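Local atomic coordinates of sensor protein pfeS (Pseudomonas aeruginosa, PDB entry 3KYZ), a protein that probably senses a periplasmic signal as a membrane-bound histidine kinase of a two-component system and may activate its partner PfeR by phosphorylation. Residues Y22-W34 with I103-V115. Residues are numbered along the deposited sequence; the frame is centred on the assembly and turned at random.
Sequences YLADYARQAEDAW and IEFPGHPEQGRLV
A27 on helix 22-34 lies against L114 of strand 113-115, where the helix passes 7.9 Å from the strand axis at 125°, while E31 faces the loop that joins this strand to strand 103-104. With its CG anti to the backbone N and the chain extended beyond, E31 brings its carboxylate to two successive amides of the loop. G107 N gives E31 OE1 a bond of 2.8 Å at 160°. H108 N gives E31 OE2 one of 2.8 Å at a more bent 138°. Both oxygens use their syn lone pairs. A water donates to OE2 and to Q111 OE1, linking Q111, near the end of the loop, to the same carboxylate. Nearer the backbone, E31 CB sits over one face of the F105 ring, 3.9 Å from its centroid, and the peptide between G112 and R113 lies over the opposite face. W34 CD1 meets F105 CE2 obliquely at 3.9 Å. Two alanines of the helix, A27 and A30, point at the strands; A27 CB is pressed on I103 CG2 (3.3 Å, tighter than usual), and beside them L114 CD2 meets Y26 CB at 3.6 Å. Here the long helix 17-53 packs on an antiparallel sheet and grips its β-hairpin loop, in the sensor domain, of the Cache clan and predicted to be periplasmic.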
ATOM      1  N   TYR A  22      18.592  10.356   7.961  1.00 14.33           N
ATOM      2  CA  TYR A  22      17.913  11.647   7.881  1.00 14.04           C
ATOM      3  C   TYR A  22      16.397  11.489   7.767  1.00 14.89           C
ATOM      4  O   TYR A  22      15.628  12.129   8.493  1.00 15.28           O
ATOM      5  CB  TYR A  22      18.429  12.406   6.670  1.00 16.33           C
ATOM      6  CG  TYR A  22      18.010  13.851   6.574  1.00 17.81           C
ATOM      7  CD1 TYR A  22      18.494  14.785   7.479  1.00 19.02           C
ATOM      8  CD2 TYR A  22      17.180  14.296   5.550  1.00 22.00           C
ATOM      9  CE1 TYR A  22      18.155  16.111   7.391  1.00 19.97           C
ATOM     10  CE2 TYR A  22      16.827  15.642   5.456  1.00 20.25           C
ATOM     11  CZ  TYR A  22      17.327  16.540   6.388  1.00 19.78           C
ATOM     12  OH  TYR A  22      17.013  17.883   6.324  1.00 22.27           O
ATOM     13  N   LEU A  23      15.965  10.641   6.841  1.00 14.70           N
ATOM     14  CA  LEU A  23      14.538  10.442   6.641  1.00 14.64           C
ATOM     15  C   LEU A  23      13.926   9.718   7.836  1.00 14.31           C
ATOM     16  O   LEU A  23      12.806  10.022   8.247  1.00 15.26           O
ATOM     17  CB  LEU A  23      14.264   9.697   5.332  1.00 15.37           C
ATOM     18  CG  LEU A  23      14.676  10.459   4.064  1.00 14.91           C
ATOM     19  CD1 LEU A  23      14.413   9.630   2.810  1.00 17.53           C
ATOM     20  CD2 LEU A  23      13.980  11.823   3.980  1.00 16.83           C
ATOM     21  N   ALA A  24      14.667   8.777   8.413  1.00 14.03           N
ATOM     22  CA  ALA A  24      14.187   8.093   9.606  1.00 15.13           C
ATOM     23  C   ALA A  24      13.968   9.088  10.744  1.00 15.09           C
ATOM     24  O   ALA A  24      13.037   8.945  11.534  1.00 14.85           O
ATOM     25  CB  ALA A  24      15.143   6.994  10.031  1.00 17.27           C
ATOM     26  N   ASP A  25      14.816  10.105  10.828  1.00 13.96           N
ATOM     27  CA  ASP A  25      14.645  11.099  11.878  1.00 15.22           C
ATOM     28  C   ASP A  25      13.323  11.849  11.703  1.00 13.67           C
ATOM     29  O   ASP A  25      12.672  12.202  12.684  1.00 14.07           O
ATOM     30  CB  ASP A  25      15.825  12.075  11.925  1.00 15.85           C
ATOM     31  CG  ASP A  25      15.615  13.168  12.946  1.00 20.85           C
ATOM     32  OD1 ASP A  25      15.896  12.932  14.136  1.00 25.64           O
ATOM     33  OD2 ASP A  25      15.141  14.254  12.560  1.00 24.05           O
ATOM     34  N   TYR A  26      12.920  12.090  10.455  1.00 13.05           N
ATOM     35  CA  TYR A  26      11.623  12.713  10.208  1.00 11.65           C
ATOM     36  C   TYR A  26      10.480  11.854  10.753  1.00 12.46           C
ATOM     37  O   TYR A  26       9.487  12.388  11.260  1.00 13.35           O
ATOM     38  CB  TYR A  26      11.390  12.966   8.720  1.00 11.74           C
ATOM     39  CG  TYR A  26      12.090  14.180   8.135  1.00 13.66           C
ATOM     40  CD1 TYR A  26      12.191  15.380   8.848  1.00 15.64           C
ATOM     41  CD2 TYR A  26      12.604  14.140   6.846  1.00 14.29           C
ATOM     42  CE1 TYR A  26      12.803  16.492   8.289  1.00 15.87           C
ATOM     43  CE2 TYR A  26      13.224  15.243   6.281  1.00 15.03           C
ATOM     44  CZ  TYR A  26      13.320  16.417   7.004  1.00 17.53           C
ATOM     45  OH  TYR A  26      13.919  17.515   6.433  1.00 18.67           O
ATOM     46  N   ALA A  27      10.607  10.531  10.641  1.00 11.76           N
ATOM     47  CA  ALA A  27       9.572   9.626  11.170  1.00 11.77           C
ATOM     48  C   ALA A  27       9.500   9.702  12.694  1.00 12.67           C
ATOM     49  O   ALA A  27       8.410   9.646  13.276  1.00 12.98           O
ATOM     50  CB  ALA A  27       9.796   8.183  10.713  1.00 12.50           C
ATOM     51  N   ARG A  28      10.659   9.837  13.333  1.00 12.31           N
ATOM     52  CA  ARG A  28      10.714  10.036  14.780  1.00 12.92           C
ATOM     53  C   ARG A  28      10.011  11.343  15.153  1.00 12.61           C
ATOM     54  O   ARG A  28       9.208  11.380  16.096  1.00 12.94           O
ATOM     55  CB  ARG A  28      12.165  10.056  15.280  1.00 16.04           C
ATOM     56  CG  ARG A  28      12.284  10.292  16.786  1.00 21.29           C
ATOM     57  CD  ARG A  28      13.691  10.710  17.196  1.00 26.55           C
ATOM     58  NE  ARG A  28      14.153  11.906  16.492  1.00 30.68           N
ATOM     59  CZ  ARG A  28      13.833  13.154  16.826  1.00 31.90           C
ATOM     60  NH1 ARG A  28      13.024  13.385  17.849  1.00 35.97           N
ATOM     61  NH2 ARG A  28      14.313  14.178  16.128  1.00 30.97           N
ATOM     62  N   GLN A  29      10.299  12.411  14.403  1.00 13.01           N
ATOM     63  CA  GLN A  29       9.649  13.703  14.638  1.00 12.90           C
ATOM     64  C   GLN A  29       8.146  13.617  14.392  1.00 13.07           C
ATOM     65  O   GLN A  29       7.356  14.212  15.122  1.00 13.69           O
ATOM     66  CB  GLN A  29      10.224  14.792  13.732  1.00 14.12           C
ATOM     67  CG  GLN A  29      11.671  15.146  13.979  1.00 15.21           C
ATOM     68  CD  GLN A  29      12.103  16.292  13.102  1.00 17.95           C
ATOM     69  OE1 GLN A  29      11.372  17.276  12.944  1.00 21.95           O
ATOM     70  NE2 GLN A  29      13.286  16.178  12.518  1.00 20.24           N
ATOM     71  N   ALA A  30       7.756  12.890  13.348  1.00 12.06           N
ATOM     72  CA  ALA A  30       6.340  12.707  13.027  1.00 12.39           C
ATOM     73  C   ALA A  30       5.622  12.023  14.186  1.00 13.12           C
ATOM     74  O   ALA A  30       4.537  12.445  14.605  1.00 12.73           O
ATOM     75  CB  ALA A  30       6.188  11.877  11.757  1.00 11.55           C
ATOM     76  N   GLU A  31       6.221  10.949  14.691  1.00 11.82           N
ATOM     77  CA  GLU A  31       5.630  10.236  15.815  1.00 11.34           C
ATOM     78  C   GLU A  31       5.507  11.148  17.032  1.00 12.43           C
ATOM     79  O   GLU A  31       4.489  11.129  17.733  1.00 13.75           O
ATOM     80  CB  GLU A  31       6.453   9.007  16.186  1.00 12.67           C
ATOM     81  CG  GLU A  31       5.850   8.230  17.354  1.00 13.98           C
ATOM     82  CD  GLU A  31       6.611   6.972  17.678  1.00 15.06           C
ATOM     83  OE1 GLU A  31       7.840   6.945  17.462  1.00 16.05           O
ATOM     84  OE2 GLU A  31       5.980   6.007  18.147  1.00 17.27           O
ATOM     85  N   ASP A  32       6.558  11.918  17.303  1.00 12.77           N
ATOM     86  CA  ASP A  32       6.556  12.811  18.458  1.00 14.55           C
ATOM     87  C   ASP A  32       5.409  13.818  18.345  1.00 14.39           C
ATOM     88  O   ASP A  32       4.736  14.115  19.336  1.00 15.25           O
ATOM     89  CB  ASP A  32       7.888  13.563  18.572  1.00 16.24           C
ATOM     90  CG  ASP A  32       9.039  12.684  19.055  1.00 22.84           C
ATOM     91  OD1 ASP A  32       8.805  11.539  19.495  1.00 24.44           O
ATOM     92  OD2 ASP A  32      10.195  13.156  19.003  1.00 27.54           O
ATOM     93  N   ALA A  33       5.189  14.346  17.141  1.00 14.31           N
ATOM     94  CA  ALA A  33       4.113  15.315  16.923  1.00 14.33           C
ATOM     95  C   ALA A  33       2.743  14.674  17.168  1.00 14.18           C
ATOM     96  O   ALA A  33       1.880  15.250  17.837  1.00 15.52           O
ATOM     97  CB  ALA A  33       4.200  15.903  15.511  1.00 14.11           C
ATOM     98  N   TRP A  34       2.555  13.474  16.630  1.00 13.13           N
ATOM     99  CA  TRP A  34       1.336  12.703  16.861  1.00 15.40           C
ATOM    100  C   TRP A  34       1.117  12.431  18.349  1.00 14.04           C
ATOM    101  O   TRP A  34       0.024  12.652  18.882  1.00 14.07           O
ATOM    102  CB  TRP A  34       1.378  11.381  16.072  1.00 15.64           C
ATOM    103  CG  TRP A  34       0.372  10.349  16.566  1.00 17.06           C
ATOM    104  CD1 TRP A  34       0.644   9.184  17.234  1.00 17.67           C
ATOM    105  CD2 TRP A  34      -1.051  10.407  16.426  1.00 17.22           C
ATOM    106  NE1 TRP A  34      -0.529   8.514  17.521  1.00 18.38           N
ATOM    107  CE2 TRP A  34      -1.583   9.245  17.035  1.00 18.78           C
ATOM    108  CE3 TRP A  34      -1.929  11.332  15.857  1.00 14.88           C
ATOM    109  CZ2 TRP A  34      -2.952   8.991  17.088  1.00 16.65           C
ATOM    110  CZ3 TRP A  34      -3.286  11.080  15.906  1.00 16.69           C
ATOM    111  CH2 TRP A  34      -3.789   9.916  16.521  1.00 17.13           C
ATOM    112  N   ILE A 103       7.930   4.800   6.298  1.00 10.56           N
ATOM    113  CA  ILE A 103       8.828   4.766   7.454  1.00 11.56           C
ATOM    114  C   ILE A 103       8.019   4.657   8.745  1.00 11.12           C
ATOM    115  O   ILE A 103       7.333   5.600   9.153  1.00 12.03           O
ATOM    116  CB  ILE A 103       9.732   6.019   7.528  1.00 12.17           C
ATOM    117  CG1 ILE A 103      10.346   6.353   6.160  1.00 13.21           C
ATOM    118  CG2 ILE A 103      10.814   5.825   8.601  1.00 13.70           C
ATOM    119  CD1 ILE A 103      10.948   7.769   6.076  1.00 15.45           C
ATOM    120  N   GLU A 104       8.093   3.498   9.389  1.00 12.49           N
ATOM    121  CA  GLU A 104       7.313   3.254  10.597  1.00 14.16           C
ATOM    122  C   GLU A 104       7.649   4.263  11.689  1.00 14.69           C
ATOM    123  O   GLU A 104       8.793   4.702  11.815  1.00 13.93           O
ATOM    124  CB  GLU A 104       7.585   1.838  11.123  1.00 16.46           C
ATOM    125  CG  GLU A 104       9.001   1.657  11.691  1.00 19.85           C
ATOM    126  CD  GLU A 104       9.274   0.246  12.212  1.00 24.62           C
ATOM    127  OE1 GLU A 104       8.500  -0.670  11.886  1.00 28.19           O
ATOM    128  OE2 GLU A 104      10.271   0.054  12.945  1.00 27.21           O
ATOM    129  N   PHE A 105       6.652   4.623  12.485  1.00 13.09           N
ATOM    130  CA  PHE A 105       6.934   5.334  13.730  1.00 12.95           C
ATOM    131  C   PHE A 105       7.889   4.454  14.545  1.00 14.88           C
ATOM    132  O   PHE A 105       7.611   3.271  14.755  1.00 15.65           O
ATOM    133  CB  PHE A 105       5.651   5.557  14.527  1.00 14.24           C
ATOM    134  CG  PHE A 105       4.767   6.658  13.992  1.00 14.11           C
ATOM    135  CD1 PHE A 105       5.136   7.419  12.893  1.00 14.03           C
ATOM    136  CD2 PHE A 105       3.550   6.923  14.606  1.00 16.02           C
ATOM    137  CE1 PHE A 105       4.306   8.437  12.429  1.00 15.27           C
ATOM    138  CE2 PHE A 105       2.722   7.929  14.152  1.00 16.10           C
ATOM    139  CZ  PHE A 105       3.098   8.691  13.063  1.00 14.68           C
ATOM    140  N   PRO A 106       9.017   5.018  15.013  1.00 14.34           N
ATOM    141  CA  PRO A 106      10.022   4.149  15.642  1.00 15.83           C
ATOM    142  C   PRO A 106       9.642   3.620  17.029  1.00 16.40           C
ATOM    143  O   PRO A 106       9.967   2.474  17.353  1.00 18.98           O
ATOM    144  CB  PRO A 106      11.260   5.055  15.725  1.00 17.27           C
ATOM    145  CG  PRO A 106      10.706   6.458  15.739  1.00 15.28           C
ATOM    146  CD  PRO A 106       9.519   6.389  14.802  1.00 14.35           C
ATOM    147  N   GLY A 107       8.962   4.424  17.837  1.00 16.52           N
ATOM    148  CA  GLY A 107       8.602   3.998  19.181  1.00 17.09           C
ATOM    149  C   GLY A 107       7.484   2.971  19.195  1.00 16.88           C
ATOM    150  O   GLY A 107       7.556   1.950  19.883  1.00 19.59           O
ATOM    151  N   HIS A 108       6.433   3.254  18.438  1.00 14.95           N
ATOM    152  CA  HIS A 108       5.280   2.368  18.368  1.00 16.30           C
ATOM    153  C   HIS A 108       4.826   2.257  16.918  1.00 15.06           C
ATOM    154  O   HIS A 108       3.916   2.962  16.490  1.00 14.60           O
ATOM    155  CB  HIS A 108       4.153   2.892  19.261  1.00 19.12           C
ATOM    156  CG  HIS A 108       4.473   2.842  20.724  1.00 23.07           C
ATOM    157  ND1 HIS A 108       4.440   1.672  21.453  1.00 26.25           N
ATOM    158  CD2 HIS A 108       4.839   3.816  21.589  1.00 28.48           C
ATOM    159  CE1 HIS A 108       4.771   1.929  22.706  1.00 27.31           C
ATOM    160  NE2 HIS A 108       5.020   3.223  22.815  1.00 30.29           N
ATOM    161  N   PRO A 109       5.469   1.363  16.155  1.00 15.85           N
ATOM    162  CA  PRO A 109       5.179   1.218  14.725  1.00 16.16           C
ATOM    163  C   PRO A 109       3.713   0.866  14.487  1.00 16.41           C
ATOM    164  O   PRO A 109       3.171   1.184  13.428  1.00 16.95           O
ATOM    165  CB  PRO A 109       6.071   0.047  14.293  1.00 19.23           C
ATOM    166  CG  PRO A 109       7.121  -0.059  15.327  1.00 22.11           C
ATOM    167  CD  PRO A 109       6.557   0.483  16.606  1.00 17.50           C
ATOM    168  N   GLU A 110       3.080   0.213  15.458  1.00 16.86           N
ATOM    169  CA  GLU A 110       1.683  -0.173  15.295  1.00 18.88           C
ATOM    170  C   GLU A 110       0.731   1.028  15.305  1.00 17.66           C
ATOM    171  O   GLU A 110      -0.434   0.899  14.925  1.00 21.23           O
ATOM    172  CB  GLU A 110       1.261  -1.207  16.348  1.00 21.25           C
ATOM    173  CG  GLU A 110       0.951  -0.635  17.731  1.00 25.72           C
ATOM    174  CD  GLU A 110       2.188  -0.336  18.563  1.00 26.56           C
ATOM    175  OE1 GLU A 110       3.312  -0.342  18.023  1.00 26.33           O
ATOM    176  OE2 GLU A 110       2.035  -0.099  19.777  1.00 35.19           O
ATOM    177  N   GLN A 111       1.222   2.191  15.727  1.00 15.97           N
ATOM    178  CA  GLN A 111       0.381   3.387  15.786  1.00 15.81           C
ATOM    179  C   GLN A 111       0.357   4.163  14.469  1.00 13.18           C
ATOM    180  O   GLN A 111      -0.551   4.952  14.215  1.00 14.48           O
ATOM    181  CB  GLN A 111       0.811   4.305  16.928  1.00 18.83           C
ATOM    182  CG  GLN A 111       0.514   3.750  18.310  1.00 21.79           C
ATOM    183  CD  GLN A 111       1.003   4.663  19.417  1.00 25.71           C
ATOM    184  OE1 GLN A 111       1.240   5.849  19.197  1.00 30.53           O
ATOM    185  NE2 GLN A 111       1.168   4.109  20.613  1.00 32.64           N
ATOM    186  N   GLY A 112       1.366   3.963  13.633  1.00 11.47           N
ATOM    187  CA  GLY A 112       1.368   4.644  12.360  1.00 12.57           C
ATOM    188  C   GLY A 112       2.718   4.736  11.694  1.00 11.02           C
ATOM    189  O   GLY A 112       3.694   4.118  12.124  1.00 11.63           O
ATOM    190  N   ARG A 113       2.759   5.506  10.614  1.00 11.18           N
ATOM    191  CA  ARG A 113       3.977   5.653   9.844  1.00 10.65           C
ATOM    192  C   ARG A 113       4.006   7.010   9.166  1.00 10.45           C
ATOM    193  O   ARG A 113       2.966   7.654   8.976  1.00 11.81           O
ATOM    194  CB  ARG A 113       4.065   4.558   8.781  1.00 11.28           C
ATOM    195  CG  ARG A 113       3.048   4.715   7.656  1.00 11.70           C
ATOM    196  CD  ARG A 113       3.103   3.534   6.691  1.00 11.89           C
ATOM    197  NE  ARG A 113       2.443   2.354   7.251  1.00 12.86           N
ATOM    198  CZ  ARG A 113       2.599   1.110   6.801  1.00 12.76           C
ATOM    199  NH1 ARG A 113       3.423   0.856   5.789  1.00 14.06           N
ATOM    200  NH2 ARG A 113       1.930   0.113   7.369  1.00 14.96           N
ATOM    201  N   LEU A 114       5.211   7.436   8.819  1.00 10.63           N
ATOM    202  CA  LEU A 114       5.417   8.576   7.942  1.00 10.79           C
ATOM    203  C   LEU A 114       5.538   8.054   6.516  1.00 10.77           C
ATOM    204  O   LEU A 114       6.250   7.076   6.262  1.00 13.10           O
ATOM    205  CB  LEU A 114       6.702   9.314   8.332  1.00 11.28           C
ATOM    206  CG  LEU A 114       7.162  10.421   7.375  1.00 13.59           C
ATOM    207  CD1 LEU A 114       6.151  11.547   7.336  1.00 14.82           C
ATOM    208  CD2 LEU A 114       8.531  10.955   7.785  1.00 14.79           C
ATOM    209  N   VAL A 115       4.817   8.683   5.592  1.00 10.26           N
ATOM    210  CA  VAL A 115       5.007   8.428   4.172  1.00 10.27           C
ATOM    211  C   VAL A 115       5.510   9.720   3.530  1.00 10.73           C
ATOM    212  O   VAL A 115       4.936  10.794   3.731  1.00 12.17           O
ATOM    213  CB  VAL A 115       3.707   7.965   3.485  1.00 10.77           C
ATOM    214  CG1 VAL A 115       3.940   7.765   1.980  1.00 12.62           C
ATOM    215  CG2 VAL A 115       3.208   6.678   4.125  1.00 11.60           C
TER
HETATM  216  O   HOH W   1       3.805   6.633  19.226  1.00 56.06           O